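Local coordinates for uncharacterized protein (Nostoc punctiforme, PDB 2R3S) that probably transfers a methyl group from S-adenosylmethionine to a hydroxyl oxygen of a substrate not yet identified, at residues Y306-Q319 against T325-K335. Residues are numbered along the deposited sequence; the frame is centred on the assembly and turned at random.
Sequences YESMFSNAGFSHSQ and TTQQQVIVAYK
Gln319 and Val332 exchange a pair of backbone hydrogen bonds, Gln319 N to Val332 O at 2.9 Å and Val332 N to Gln319 O at 3.0 Å, in the antiparallel C-terminal hairpin of a Rossmann-like methyltransferase fold. Toward the chain end Tyr334 N donates a hydrogen bond to His317 O (2.8 Å), and Ser316 N, still ahead of the strand, donates one to Tyr334 O. The other edge of strand 329-334 is satisfied by strand 265-271, through bonds such as Ile331 with Val269 and Ala333 with Val267. Lys335 O, part of the terminal carboxylate, receives a weak bond from Ser316 OG, while Lys335 NZ donates a hydrogen bond to Leu261 O. On the face carrying Tyr334, the imidazole of His317 lies alongside the phenol, the two rings 21° from parallel and offset so far that they hardly overlap. With CG anti to the backbone N (chi1 178°), His317 sends NE2 to Gln319 OE1, which lies near the ring plane, although the donor sits above the amide carbonyl plane. Helix 303-312 packs on the face carrying Ser318 and Ala333, where Ile331 CD1 meets Tyr306 CB. A Schellman motif at Gly314 follows the helix, with Phe315 N bonded to Phe310 O and Gly314 N to Ser311 O; Phe310 O also accepts from Ala313 N, from the other side of its carbonyl plane. The Phe310 ring receives Ala333 CB over one face, 3.6 Å from the centroid, in a CH-pi contact.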
loop_
_atom_site.group_PDB
_atom_site.type_symbol
_atom_site.label_atom_id
_atom_site.label_comp_id
_atom_site.label_asym_id
_atom_site.label_seq_id
_atom_site.Cartn_x
_atom_site.Cartn_y
_atom_site.Cartn_z
ATOM N N TYR A 306 -20.064 22.576 0.840
ATOM C CA TYR A 306 -19.732 23.587 -0.162
ATOM C C TYR A 306 -20.881 24.572 -0.435
ATOM O O TYR A 306 -20.644 25.746 -0.672
ATOM C CB TYR A 306 -19.335 22.933 -1.492
ATOM C CG TYR A 306 -17.896 22.435 -1.581
ATOM C CD1 TYR A 306 -16.849 23.191 -1.089
ATOM C CD2 TYR A 306 -17.592 21.235 -2.218
ATOM C CE1 TYR A 306 -15.542 22.759 -1.183
ATOM C CE2 TYR A 306 -16.275 20.791 -2.317
ATOM C CZ TYR A 306 -15.257 21.574 -1.803
ATOM O OH TYR A 306 -13.959 21.177 -1.879
ATOM N N GLU A 307 -22.108 24.066 -0.460
ATOM C CA GLU A 307 -23.318 24.882 -0.603
ATOM C C GLU A 307 -23.352 25.940 0.489
ATOM O O GLU A 307 -23.646 27.109 0.227
ATOM C CB GLU A 307 -24.551 23.978 -0.524
ATOM C CG GLU A 307 -25.910 24.651 -0.689
ATOM C CD GLU A 307 -27.027 23.626 -0.807
ATOM O OE1 GLU A 307 -27.101 22.713 0.064
ATOM O OE2 GLU A 307 -27.811 23.724 -1.777
ATOM N N SER A 308 -23.009 25.536 1.703
ATOM C CA SER A 308 -22.936 26.461 2.834
ATOM C C SER A 308 -21.808 27.507 2.737
ATOM O O SER A 308 -21.920 28.594 3.297
ATOM C CB SER A 308 -22.782 25.673 4.122
ATOM O OG SER A 308 -22.444 26.524 5.189
HETATM N N MSE A 309 -20.705 27.163 2.073
HETATM C CA MSE A 309 -19.603 28.101 1.910
HETATM C C MSE A 309 -19.983 29.158 0.895
HETATM O O MSE A 309 -19.760 30.345 1.104
HETATM C CB MSE A 309 -18.344 27.370 1.465
HETATM C CG MSE A 309 -17.773 26.483 2.533
HETATM SE SE MSE A 309 -16.136 25.605 1.921
HETATM C CE MSE A 309 -16.614 23.725 2.366
ATOM N N PHE A 310 -20.573 28.721 -0.203
ATOM C CA PHE A 310 -21.046 29.654 -1.207
ATOM C C PHE A 310 -22.164 30.551 -0.665
ATOM O O PHE A 310 -22.148 31.764 -0.891
ATOM C CB PHE A 310 -21.498 28.915 -2.448
ATOM C CG PHE A 310 -20.377 28.568 -3.380
ATOM C CD1 PHE A 310 -19.775 29.552 -4.146
ATOM C CD2 PHE A 310 -19.934 27.255 -3.506
ATOM C CE1 PHE A 310 -18.746 29.245 -5.026
ATOM C CE2 PHE A 310 -18.903 26.929 -4.387
ATOM C CZ PHE A 310 -18.300 27.941 -5.148
ATOM N N SER A 311 -23.118 29.957 0.047
ATOM C CA SER A 311 -24.176 30.715 0.712
ATOM C C SER A 311 -23.597 31.787 1.615
ATOM O O SER A 311 -23.971 32.935 1.485
ATOM C CB SER A 311 -25.105 29.803 1.529
ATOM O OG SER A 311 -25.960 30.569 2.373
ATOM N N ASN A 312 -22.678 31.415 2.500
ATOM C CA ASN A 312 -21.979 32.372 3.396
ATOM C C ASN A 312 -21.045 33.396 2.748
ATOM O O ASN A 312 -20.629 34.370 3.409
ATOM C CB ASN A 312 -21.109 31.624 4.416
ATOM C CG ASN A 312 -21.917 30.840 5.443
ATOM O OD1 ASN A 312 -23.134 30.992 5.557
ATOM N ND2 ASN A 312 -21.221 29.992 6.211
ATOM N N ALA A 313 -20.643 33.143 1.507
ATOM C CA ALA A 313 -19.765 34.049 0.778
ATOM C C ALA A 313 -20.582 35.026 -0.043
ATOM O O ALA A 313 -20.013 35.898 -0.690
ATOM C CB ALA A 313 -18.802 33.264 -0.151
ATOM N N GLY A 314 -21.901 34.848 -0.057
ATOM C CA GLY A 314 -22.796 35.777 -0.716
ATOM C C GLY A 314 -23.401 35.338 -2.033
ATOM O O GLY A 314 -24.023 36.138 -2.717
ATOM N N PHE A 315 -23.231 34.084 -2.418
ATOM C CA PHE A 315 -23.733 33.656 -3.709
ATOM C C PHE A 315 -25.193 33.309 -3.531
ATOM O O PHE A 315 -25.650 33.074 -2.410
ATOM C CB PHE A 315 -22.931 32.476 -4.269
ATOM C CG PHE A 315 -21.530 32.843 -4.672
ATOM C CD1 PHE A 315 -20.563 33.085 -3.707
ATOM C CD2 PHE A 315 -21.181 32.953 -6.011
ATOM C CE1 PHE A 315 -19.277 33.442 -4.066
ATOM C CE2 PHE A 315 -19.911 33.301 -6.378
ATOM C CZ PHE A 315 -18.945 33.541 -5.403
ATOM N N SER A 316 -25.917 33.297 -4.638
ATOM C CA SER A 316 -27.353 33.159 -4.608
ATOM C C SER A 316 -27.780 31.704 -4.682
ATOM O O SER A 316 -28.852 31.355 -4.214
ATOM C CB SER A 316 -27.977 33.959 -5.764
ATOM O OG SER A 316 -28.087 33.191 -6.955
ATOM N N HIS A 317 -26.946 30.852 -5.267
ATOM C CA HIS A 317 -27.363 29.495 -5.617
ATOM C C HIS A 317 -26.156 28.632 -6.034
ATOM O O HIS A 317 -25.298 29.089 -6.779
ATOM C CB HIS A 317 -28.391 29.543 -6.765
ATOM C CG HIS A 317 -28.843 28.194 -7.238
ATOM N ND1 HIS A 317 -29.387 27.245 -6.390
ATOM C CD2 HIS A 317 -28.860 27.641 -8.480
ATOM C CE1 HIS A 317 -29.707 26.166 -7.087
ATOM N NE2 HIS A 317 -29.393 26.376 -8.356
ATOM N N SER A 318 -26.104 27.393 -5.529
ATOM C CA SER A 318 -25.107 26.419 -5.932
ATOM C C SER A 318 -25.780 25.084 -6.196
ATOM O O SER A 318 -26.724 24.698 -5.516
ATOM C CB SER A 318 -23.997 26.283 -4.898
ATOM O OG SER A 318 -24.484 26.387 -3.576
ATOM N N GLN A 319 -25.260 24.383 -7.191
ATOM C CA GLN A 319 -25.917 23.249 -7.761
ATOM C C GLN A 319 -24.902 22.196 -8.132
ATOM O O GLN A 319 -23.946 22.506 -8.841
ATOM C CB GLN A 319 -26.633 23.711 -9.016
ATOM C CG GLN A 319 -27.482 22.652 -9.664
ATOM C CD GLN A 319 -28.545 23.263 -10.552
ATOM O OE1 GLN A 319 -29.467 23.930 -10.060
ATOM N NE2 GLN A 319 -28.420 23.056 -11.868
ATOM N N THR A 325 -19.805 10.471 -16.101
ATOM C CA THR A 325 -18.763 10.077 -17.049
ATOM C C THR A 325 -17.342 10.242 -16.493
ATOM O O THR A 325 -16.408 9.658 -17.035
ATOM C CB THR A 325 -18.859 10.881 -18.363
ATOM O OG1 THR A 325 -19.042 12.268 -18.053
ATOM C CG2 THR A 325 -20.024 10.389 -19.238
ATOM N N THR A 326 -17.177 11.020 -15.423
ATOM C CA THR A 326 -15.842 11.322 -14.877
ATOM C C THR A 326 -15.739 11.105 -13.351
ATOM O O THR A 326 -16.750 11.166 -12.642
ATOM C CB THR A 326 -15.419 12.777 -15.213
ATOM O OG1 THR A 326 -14.011 12.929 -14.998
ATOM C CG2 THR A 326 -16.175 13.782 -14.342
ATOM N N GLN A 327 -14.512 10.881 -12.865
ATOM C CA GLN A 327 -14.249 10.491 -11.462
ATOM C C GLN A 327 -14.645 11.548 -10.427
ATOM O O GLN A 327 -15.124 11.216 -9.344
ATOM C CB GLN A 327 -12.767 10.128 -11.256
ATOM C CG GLN A 327 -12.337 10.012 -9.772
ATOM C CD GLN A 327 -10.851 9.767 -9.581
ATOM O OE1 GLN A 327 -10.027 10.176 -10.396
ATOM N NE2 GLN A 327 -10.503 9.107 -8.493
ATOM N N GLN A 328 -14.414 12.816 -10.737
ATOM C CA GLN A 328 -14.687 13.886 -9.773
ATOM C C GLN A 328 -16.015 14.577 -10.098
ATOM O O GLN A 328 -16.666 14.252 -11.093
ATOM C CB GLN A 328 -13.514 14.862 -9.734
ATOM C CG GLN A 328 -12.148 14.166 -9.659
ATOM C CD GLN A 328 -11.026 15.125 -9.324
ATOM O OE1 GLN A 328 -9.979 15.130 -9.967
ATOM N NE2 GLN A 328 -11.240 15.941 -8.312
ATOM N N GLN A 329 -16.421 15.509 -9.244
ATOM C CA GLN A 329 -17.765 16.100 -9.304
ATOM C C GLN A 329 -17.664 17.617 -9.518
ATOM O O GLN A 329 -16.616 18.206 -9.208
ATOM C CB GLN A 329 -18.518 15.798 -8.003
ATOM C CG GLN A 329 -18.811 14.307 -7.736
ATOM C CD GLN A 329 -17.611 13.491 -7.169
ATOM O OE1 GLN A 329 -16.734 14.003 -6.459
ATOM N NE2 GLN A 329 -17.604 12.206 -7.475
ATOM N N VAL A 330 -18.731 18.232 -10.050
ATOM C CA VAL A 330 -18.780 19.702 -10.284
ATOM C C VAL A 330 -19.882 20.419 -9.458
ATOM O O VAL A 330 -20.969 19.891 -9.296
ATOM C CB VAL A 330 -18.898 20.041 -11.800
ATOM C CG1 VAL A 330 -19.327 21.464 -11.999
ATOM C CG2 VAL A 330 -17.570 19.790 -12.540
ATOM N N ILE A 331 -19.563 21.583 -8.883
ATOM C CA ILE A 331 -20.555 22.518 -8.336
ATOM C C ILE A 331 -20.541 23.811 -9.164
ATOM O O ILE A 331 -19.492 24.429 -9.310
ATOM C CB ILE A 331 -20.248 22.882 -6.870
ATOM C CG1 ILE A 331 -20.407 21.660 -5.980
ATOM C CG2 ILE A 331 -21.153 23.993 -6.358
ATOM C CD1 ILE A 331 -19.859 21.859 -4.609
ATOM N N VAL A 332 -21.683 24.211 -9.720
ATOM C CA VAL A 332 -21.833 25.545 -10.311
ATOM C C VAL A 332 -22.503 26.476 -9.305
ATOM O O VAL A 332 -23.572 26.147 -8.779
ATOM C CB VAL A 332 -22.646 25.518 -11.591
ATOM C CG1 VAL A 332 -22.781 26.925 -12.167
ATOM C CG2 VAL A 332 -21.989 24.545 -12.603
ATOM N N ALA A 333 -21.840 27.592 -8.998
ATOM C CA ALA A 333 -22.382 28.652 -8.149
ATOM C C ALA A 333 -22.719 29.862 -9.020
ATOM O O ALA A 333 -22.052 30.109 -10.019
ATOM C CB ALA A 333 -21.423 29.040 -7.076
ATOM N N TYR A 334 -23.768 30.590 -8.622
ATOM C CA TYR A 334 -24.295 31.750 -9.349
ATOM C C TYR A 334 -24.220 32.918 -8.404
ATOM O O TYR A 334 -24.598 32.800 -7.234
ATOM C CB TYR A 334 -25.748 31.515 -9.766
ATOM C CG TYR A 334 -25.890 30.333 -10.674
ATOM C CD1 TYR A 334 -25.960 29.034 -10.158
ATOM C CD2 TYR A 334 -25.916 30.494 -12.052
ATOM C CE1 TYR A 334 -26.067 27.908 -11.009
ATOM C CE2 TYR A 334 -26.021 29.403 -12.906
ATOM C CZ TYR A 334 -26.104 28.105 -12.383
ATOM O OH TYR A 334 -26.223 27.020 -13.248
ATOM N N LYS A 335 -23.713 34.039 -8.905
ATOM C CA LYS A 335 -23.525 35.254 -8.093
ATOM C C LYS A 335 -24.858 35.690 -7.480
ATOM O O LYS A 335 -25.913 35.484 -8.101
ATOM C CB LYS A 335 -22.955 36.393 -8.967
ATOM C CG LYS A 335 -22.221 37.474 -8.198
ATOM C CD LYS A 335 -21.966 38.703 -9.073
ATOM C CE LYS A 335 -21.084 39.708 -8.369
ATOM N NZ LYS A 335 -20.766 40.834 -9.265
ATOM O OXT LYS A 335 -24.915 36.237 -6.366
#